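Local coordinates for putative oxidoreductase (Bacteroides fragilis NCTC 9343, PDB 3EOF), which binds flavin mononucleotide and probably acts as an FMN-dependent oxidoreductase of the nitroreductase family, working as a dimer, at residues E56-V68 against L131-L145. Residues are numbered along the deposited sequence; the frame is centred on the assembly and turned at random.
Sequences EILSPAHFNQPMV and LGTTTYNPQMIIDAL. With FMN (flavin mononucleotide), chain C.
T133 meets the imidazole of H62 at its edge and L131 lies over one face. T133 OG1 lies close to the ring plane, 2.6 Å from H62 ND1 in a short hydrogen bond whose proton could sit on either atom. L131 CD1 rests almost straight above the ring centre, 3.6 Å from the centroid, a CH-pi contact, while I141 CD1 approaches H62 CE1 obliquely. The T133 hydroxyl is turned to the ring by a chi1 of 44°, which sets OG1 between the backbone N and the carbonyl carbon. T134 OG1, also at the imidazole edge, is instead engaged by L131 O and by T156 of strand 151-160. In this nitroreductase-family fold the contact joins the end of helix 52-58 and the loop leading to helix 67-70 to helix 138-145 and the turn between it and strand 127-131, and both sides grip the flavin. Extended beyond CG, Q65 presents its amide to the pyrimidine edge: OE1 accepts from FMN N3 at 2.7 Å and NE2 donates to FMN O4, which also accepts a hydrogen bond from G132 N. The same NE2 donates to H62 O, tying the flavin-binding amide to the backbone of H62. N137 ND2 reaches A61 O at 2.7 Å in a nearly straight bond (165°), the donor tilted out of the carbonyl plane. F63 points its ring edge toward the face of Y136 in an offset edge-to-face pair with planes 69° apart. Farther from the cofactor, A61 CB packs on I141 CG1 at 3.7 Å, and L58 CD2 meets both A144 CB and L145 CD2 on helix 138-145.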
loop_
_atom_site.group_PDB
_atom_site.type_symbol
_atom_site.label_atom_id
_atom_site.label_comp_id
_atom_site.label_asym_id
_atom_site.label_seq_id
_atom_site.Cartn_x
_atom_site.Cartn_y
_atom_site.Cartn_z
ATOM N N GLU A 56 11.707 -2.898 23.096
ATOM C CA GLU A 56 11.724 -4.227 23.707
ATOM C C GLU A 56 10.322 -4.810 23.821
ATOM O O GLU A 56 10.140 -6.026 23.697
ATOM C CB GLU A 56 12.408 -4.195 25.078
ATOM C CG GLU A 56 13.920 -4.282 25.002
ATOM C CD GLU A 56 14.602 -3.883 26.298
ATOM O OE1 GLU A 56 13.915 -3.706 27.351
ATOM O OE2 GLU A 56 15.850 -3.737 26.244
ATOM N N ILE A 57 9.348 -3.940 24.090
ATOM C CA ILE A 57 7.935 -4.322 24.141
ATOM C C ILE A 57 7.386 -4.721 22.754
ATOM O O ILE A 57 6.690 -5.718 22.640
ATOM C CB ILE A 57 7.089 -3.208 24.789
ATOM C CG1 ILE A 57 7.433 -3.105 26.287
ATOM C CG2 ILE A 57 5.636 -3.507 24.622
ATOM C CD1 ILE A 57 6.838 -1.878 26.925
ATOM N N LEU A 58 7.735 -3.968 21.715
ATOM C CA LEU A 58 7.324 -4.268 20.321
ATOM C C LEU A 58 7.997 -5.474 19.724
ATOM O O LEU A 58 7.474 -6.097 18.819
ATOM C CB LEU A 58 7.647 -3.098 19.372
ATOM C CG LEU A 58 6.753 -1.871 19.353
ATOM C CD1 LEU A 58 7.239 -0.916 18.240
ATOM C CD2 LEU A 58 5.278 -2.345 19.143
ATOM N N SER A 59 9.193 -5.757 20.213
ATOM C CA SER A 59 10.051 -6.817 19.678
ATOM C C SER A 59 9.401 -8.187 19.529
ATOM O O SER A 59 9.517 -8.804 18.482
ATOM C CB SER A 59 11.352 -6.911 20.508
ATOM O OG SER A 59 12.340 -7.611 19.777
ATOM N N PRO A 60 8.746 -8.694 20.584
ATOM C CA PRO A 60 8.070 -9.992 20.492
ATOM C C PRO A 60 6.971 -10.053 19.444
ATOM O O PRO A 60 6.792 -11.097 18.810
ATOM C CB PRO A 60 7.458 -10.183 21.895
ATOM C CG PRO A 60 8.141 -9.252 22.759
ATOM C CD PRO A 60 8.615 -8.105 21.916
ATOM N N ALA A 61 6.222 -8.957 19.296
ATOM C CA ALA A 61 5.178 -8.822 18.281
ATOM C C ALA A 61 5.783 -9.118 16.886
ATOM O O ALA A 61 5.152 -9.745 16.006
ATOM C CB ALA A 61 4.601 -7.397 18.318
ATOM N N HIS A 62 7.029 -8.666 16.704
ATOM C CA HIS A 62 7.757 -8.826 15.462
ATOM C C HIS A 62 8.702 -10.023 15.489
ATOM O O HIS A 62 9.654 -10.071 14.736
ATOM C CB HIS A 62 8.476 -7.518 15.120
ATOM C CG HIS A 62 7.523 -6.389 14.898
ATOM N ND1 HIS A 62 6.688 -6.353 13.811
ATOM C CD2 HIS A 62 7.181 -5.333 15.673
ATOM C CE1 HIS A 62 5.924 -5.276 13.880
ATOM N NE2 HIS A 62 6.219 -4.625 14.990
ATOM N N PHE A 63 8.376 -11.026 16.301
ATOM C CA PHE A 63 9.152 -12.247 16.416
ATOM C C PHE A 63 10.609 -12.033 16.812
ATOM O O PHE A 63 11.490 -12.865 16.481
ATOM C CB PHE A 63 9.089 -13.109 15.138
ATOM C CG PHE A 63 7.703 -13.463 14.697
ATOM C CD1 PHE A 63 6.735 -13.851 15.603
ATOM C CD2 PHE A 63 7.381 -13.466 13.353
ATOM C CE1 PHE A 63 5.464 -14.155 15.180
ATOM C CE2 PHE A 63 6.094 -13.800 12.936
ATOM C CZ PHE A 63 5.152 -14.125 13.854
ATOM N N ASN A 64 10.849 -10.951 17.550
ATOM C CA ASN A 64 12.183 -10.605 18.026
ATOM C C ASN A 64 13.240 -10.441 16.943
ATOM O O ASN A 64 14.422 -10.758 17.124
ATOM C CB ASN A 64 12.582 -11.602 19.104
ATOM C CG ASN A 64 11.785 -11.407 20.355
ATOM O OD1 ASN A 64 11.287 -12.369 20.951
ATOM N ND2 ASN A 64 11.617 -10.134 20.751
ATOM N N GLN A 65 12.786 -9.933 15.804
ATOM C CA GLN A 65 13.679 -9.653 14.698
ATOM C C GLN A 65 14.500 -8.535 15.230
ATOM O O GLN A 65 13.948 -7.606 15.814
ATOM C CB GLN A 65 12.932 -9.229 13.463
ATOM C CG GLN A 65 12.028 -10.293 12.919
ATOM C CD GLN A 65 11.357 -9.853 11.662
ATOM O OE1 GLN A 65 11.989 -9.855 10.614
ATOM N NE2 GLN A 65 10.077 -9.469 11.747
ATOM N N PRO A 66 15.823 -8.620 15.061
ATOM C CA PRO A 66 16.738 -7.680 15.708
ATOM C C PRO A 66 16.589 -6.222 15.389
ATOM O O PRO A 66 16.901 -5.408 16.229
ATOM C CB PRO A 66 18.130 -8.217 15.335
ATOM C CG PRO A 66 17.903 -9.126 14.154
ATOM C CD PRO A 66 16.530 -9.648 14.275
HETATM N N MSE A 67 16.040 -5.909 14.225
HETATM C CA MSE A 67 15.917 -4.542 13.738
HETATM C C MSE A 67 15.035 -3.671 14.604
HETATM O O MSE A 67 15.180 -2.455 14.598
HETATM C CB MSE A 67 15.348 -4.507 12.303
HETATM C CG MSE A 67 16.151 -5.212 11.220
HETATM SE SE MSE A 67 15.889 -7.128 11.087
HETATM C CE MSE A 67 14.119 -7.165 10.338
ATOM N N VAL A 68 14.076 -4.283 15.300
ATOM C CA VAL A 68 13.214 -3.512 16.192
ATOM C C VAL A 68 14.004 -2.825 17.323
ATOM O O VAL A 68 13.695 -1.698 17.699
ATOM C CB VAL A 68 12.090 -4.362 16.843
ATOM C CG1 VAL A 68 11.265 -3.475 17.770
ATOM C CG2 VAL A 68 11.187 -5.005 15.774
ATOM N N LEU A 131 8.508 -4.714 8.382
ATOM C CA LEU A 131 8.272 -5.911 9.175
ATOM C C LEU A 131 6.821 -6.368 8.808
ATOM O O LEU A 131 5.776 -5.631 9.034
ATOM C CB LEU A 131 8.467 -5.679 10.676
ATOM C CG LEU A 131 9.682 -4.867 11.156
ATOM C CD1 LEU A 131 9.486 -4.477 12.625
ATOM C CD2 LEU A 131 11.034 -5.586 10.918
ATOM N N GLY A 132 6.786 -7.577 8.225
ATOM C CA GLY A 132 5.544 -8.243 7.805
ATOM C C GLY A 132 4.836 -8.860 8.988
ATOM O O GLY A 132 3.640 -9.251 8.935
ATOM N N THR A 133 5.571 -8.913 10.088
ATOM C CA THR A 133 5.051 -9.447 11.339
ATOM C C THR A 133 3.918 -8.612 11.945
ATOM O O THR A 133 3.208 -9.063 12.860
ATOM C CB THR A 133 6.200 -9.611 12.307
ATOM O OG1 THR A 133 7.036 -8.437 12.242
ATOM C CG2 THR A 133 7.020 -10.812 11.886
ATOM N N THR A 134 3.747 -7.391 11.448
ATOM C CA THR A 134 2.695 -6.491 11.929
ATOM C C THR A 134 1.307 -7.071 11.806
ATOM O O THR A 134 0.476 -6.809 12.651
ATOM C CB THR A 134 2.710 -5.150 11.131
ATOM O OG1 THR A 134 4.002 -4.584 11.206
ATOM C CG2 THR A 134 1.779 -4.168 11.702
ATOM N N THR A 135 1.052 -7.789 10.701
ATOM C CA THR A 135 -0.223 -8.419 10.421
ATOM C C THR A 135 -0.262 -9.863 10.977
ATOM O O THR A 135 -1.284 -10.528 10.918
ATOM C CB THR A 135 -0.569 -8.287 8.934
ATOM O OG1 THR A 135 0.580 -8.591 8.141
ATOM C CG2 THR A 135 -0.979 -6.854 8.613
ATOM N N TYR A 136 0.844 -10.358 11.523
ATOM C CA TYR A 136 0.795 -11.666 12.266
ATOM C C TYR A 136 0.392 -11.411 13.705
ATOM O O TYR A 136 -0.297 -12.234 14.352
ATOM C CB TYR A 136 2.135 -12.409 12.263
ATOM C CG TYR A 136 2.444 -13.040 10.940
ATOM C CD1 TYR A 136 2.821 -12.247 9.855
ATOM C CD2 TYR A 136 2.318 -14.412 10.757
ATOM C CE1 TYR A 136 3.083 -12.796 8.631
ATOM C CE2 TYR A 136 2.565 -14.985 9.527
ATOM C CZ TYR A 136 2.961 -14.170 8.461
ATOM O OH TYR A 136 3.215 -14.720 7.221
ATOM N N ASN A 137 0.904 -10.307 14.250
ATOM C CA ASN A 137 0.624 -9.946 15.650
ATOM C C ASN A 137 0.020 -8.579 15.853
ATOM O O ASN A 137 0.479 -7.830 16.718
ATOM C CB ASN A 137 1.907 -10.037 16.447
ATOM C CG ASN A 137 2.247 -11.453 16.852
ATOM O OD1 ASN A 137 1.390 -12.211 17.312
ATOM N ND2 ASN A 137 3.524 -11.799 16.731
ATOM N N PRO A 138 -1.059 -8.278 15.124
ATOM C CA PRO A 138 -1.642 -6.959 15.270
ATOM C C PRO A 138 -2.185 -6.748 16.678
ATOM O O PRO A 138 -2.058 -5.668 17.220
ATOM C CB PRO A 138 -2.761 -6.937 14.193
ATOM C CG PRO A 138 -3.143 -8.393 14.041
ATOM C CD PRO A 138 -1.820 -9.097 14.154
ATOM N N GLN A 139 -2.772 -7.750 17.309
ATOM C CA GLN A 139 -3.270 -7.486 18.649
ATOM C C GLN A 139 -2.190 -6.985 19.594
ATOM O O GLN A 139 -2.440 -6.083 20.362
ATOM C CB GLN A 139 -3.966 -8.695 19.243
ATOM C CG GLN A 139 -4.762 -8.331 20.559
ATOM C CD GLN A 139 -5.850 -7.294 20.309
ATOM O OE1 GLN A 139 -6.698 -7.506 19.463
ATOM N NE2 GLN A 139 -5.817 -6.160 21.035
HETATM N N MSE A 140 -0.995 -7.566 19.538
HETATM C CA MSE A 140 0.119 -7.200 20.420
HETATM C C MSE A 140 0.587 -5.802 20.144
HETATM O O MSE A 140 0.990 -5.092 21.034
HETATM C CB MSE A 140 1.286 -8.151 20.228
HETATM C CG MSE A 140 1.030 -9.584 20.756
HETATM SE SE MSE A 140 2.550 -10.768 20.415
HETATM C CE MSE A 140 3.743 -10.088 21.584
ATOM N N ILE A 141 0.576 -5.422 18.906
ATOM C CA ILE A 141 0.979 -4.060 18.520
ATOM C C ILE A 141 -0.132 -3.148 19.002
ATOM O O ILE A 141 0.138 -2.102 19.548
ATOM C CB ILE A 141 1.193 -3.991 17.016
ATOM C CG1 ILE A 141 2.367 -4.900 16.652
ATOM C CG2 ILE A 141 1.495 -2.559 16.550
ATOM C CD1 ILE A 141 2.559 -5.142 15.180
ATOM N N ILE A 142 -1.398 -3.565 18.837
ATOM C CA ILE A 142 -2.512 -2.758 19.331
ATOM C C ILE A 142 -2.397 -2.479 20.833
ATOM O O ILE A 142 -2.577 -1.350 21.264
ATOM C CB ILE A 142 -3.863 -3.384 18.994
ATOM C CG1 ILE A 142 -4.118 -3.234 17.483
ATOM C CG2 ILE A 142 -4.969 -2.745 19.846
ATOM C CD1 ILE A 142 -5.119 -4.266 16.958
ATOM N N ASP A 143 -2.130 -3.530 21.616
ATOM C CA ASP A 143 -1.979 -3.403 23.015
ATOM C C ASP A 143 -0.747 -2.538 23.327
ATOM O O ASP A 143 -0.793 -1.643 24.185
ATOM C CB ASP A 143 -1.795 -4.798 23.657
ATOM C CG ASP A 143 -3.004 -5.696 23.488
ATOM O OD1 ASP A 143 -4.105 -5.186 23.219
ATOM O OD2 ASP A 143 -2.856 -6.934 23.666
ATOM N N ALA A 144 0.350 -2.764 22.613
ATOM C CA ALA A 144 1.605 -2.056 22.917
ATOM C C ALA A 144 1.517 -0.562 22.692
ATOM O O ALA A 144 1.977 0.217 23.551
ATOM C CB ALA A 144 2.787 -2.664 22.136
ATOM N N LEU A 145 0.887 -0.176 21.583
ATOM C CA LEU A 145 0.816 1.226 21.172
ATOM C C LEU A 145 -0.498 1.880 21.554
ATOM O O LEU A 145 -0.735 3.041 21.234
ATOM C CB LEU A 145 1.060 1.352 19.672
ATOM C CG LEU A 145 2.322 0.640 19.161
ATOM C CD1 LEU A 145 2.487 0.830 17.688
ATOM C CD2 LEU A 145 3.566 1.101 19.943
HETATM N N1 FMN C . 12.281 -8.302 5.876
HETATM C C2 FMN C . 12.594 -8.957 7.073
HETATM O O2 FMN C . 13.773 -9.203 7.375
HETATM N N3 FMN C . 11.587 -9.382 7.942
HETATM C C4 FMN C . 10.220 -9.176 7.671
HETATM O O4 FMN C . 9.378 -9.189 8.647
HETATM C C4A FMN C . 9.923 -8.523 6.434
HETATM N N5 FMN C . 8.599 -8.290 6.089
HETATM C C5A FMN C . 8.256 -7.616 4.926
HETATM C C6 FMN C . 6.892 -7.411 4.676
HETATM C C7 FMN C . 6.472 -6.760 3.530
HETATM C C7M FMN C . 4.995 -6.597 3.316
HETATM C C8 FMN C . 7.419 -6.316 2.610
HETATM C C8M FMN C . 6.966 -5.414 1.511
HETATM C C9 FMN C . 8.796 -6.519 2.854
HETATM C C9A FMN C . 9.251 -7.180 4.024
HETATM N N10 FMN C . 10.611 -7.428 4.341
HETATM C C10 FMN C . 10.941 -8.091 5.537
HETATM C "C1'" FMN C . 11.750 -7.073 3.389
HETATM C "C2'" FMN C . 11.765 -8.073 2.242
HETATM O "O2'" FMN C . 12.225 -9.333 2.751
HETATM C "C3'" FMN C . 12.557 -7.556 1.058
HETATM O "O3'" FMN C . 11.947 -6.408 0.439
HETATM C "C4'" FMN C . 12.767 -8.629 -0.020
HETATM O "O4'" FMN C . 13.641 -9.640 0.441
HETATM C "C5'" FMN C . 13.454 -8.022 -1.211
HETATM O "O5'" FMN C . 14.618 -7.397 -0.666
HETATM P P FMN C . 15.015 -5.859 -1.033
HETATM O O1P FMN C . 13.955 -4.878 -0.488
HETATM O O2P FMN C . 15.067 -5.740 -2.534
HETATM O O3P FMN C . 16.438 -5.695 -0.480
#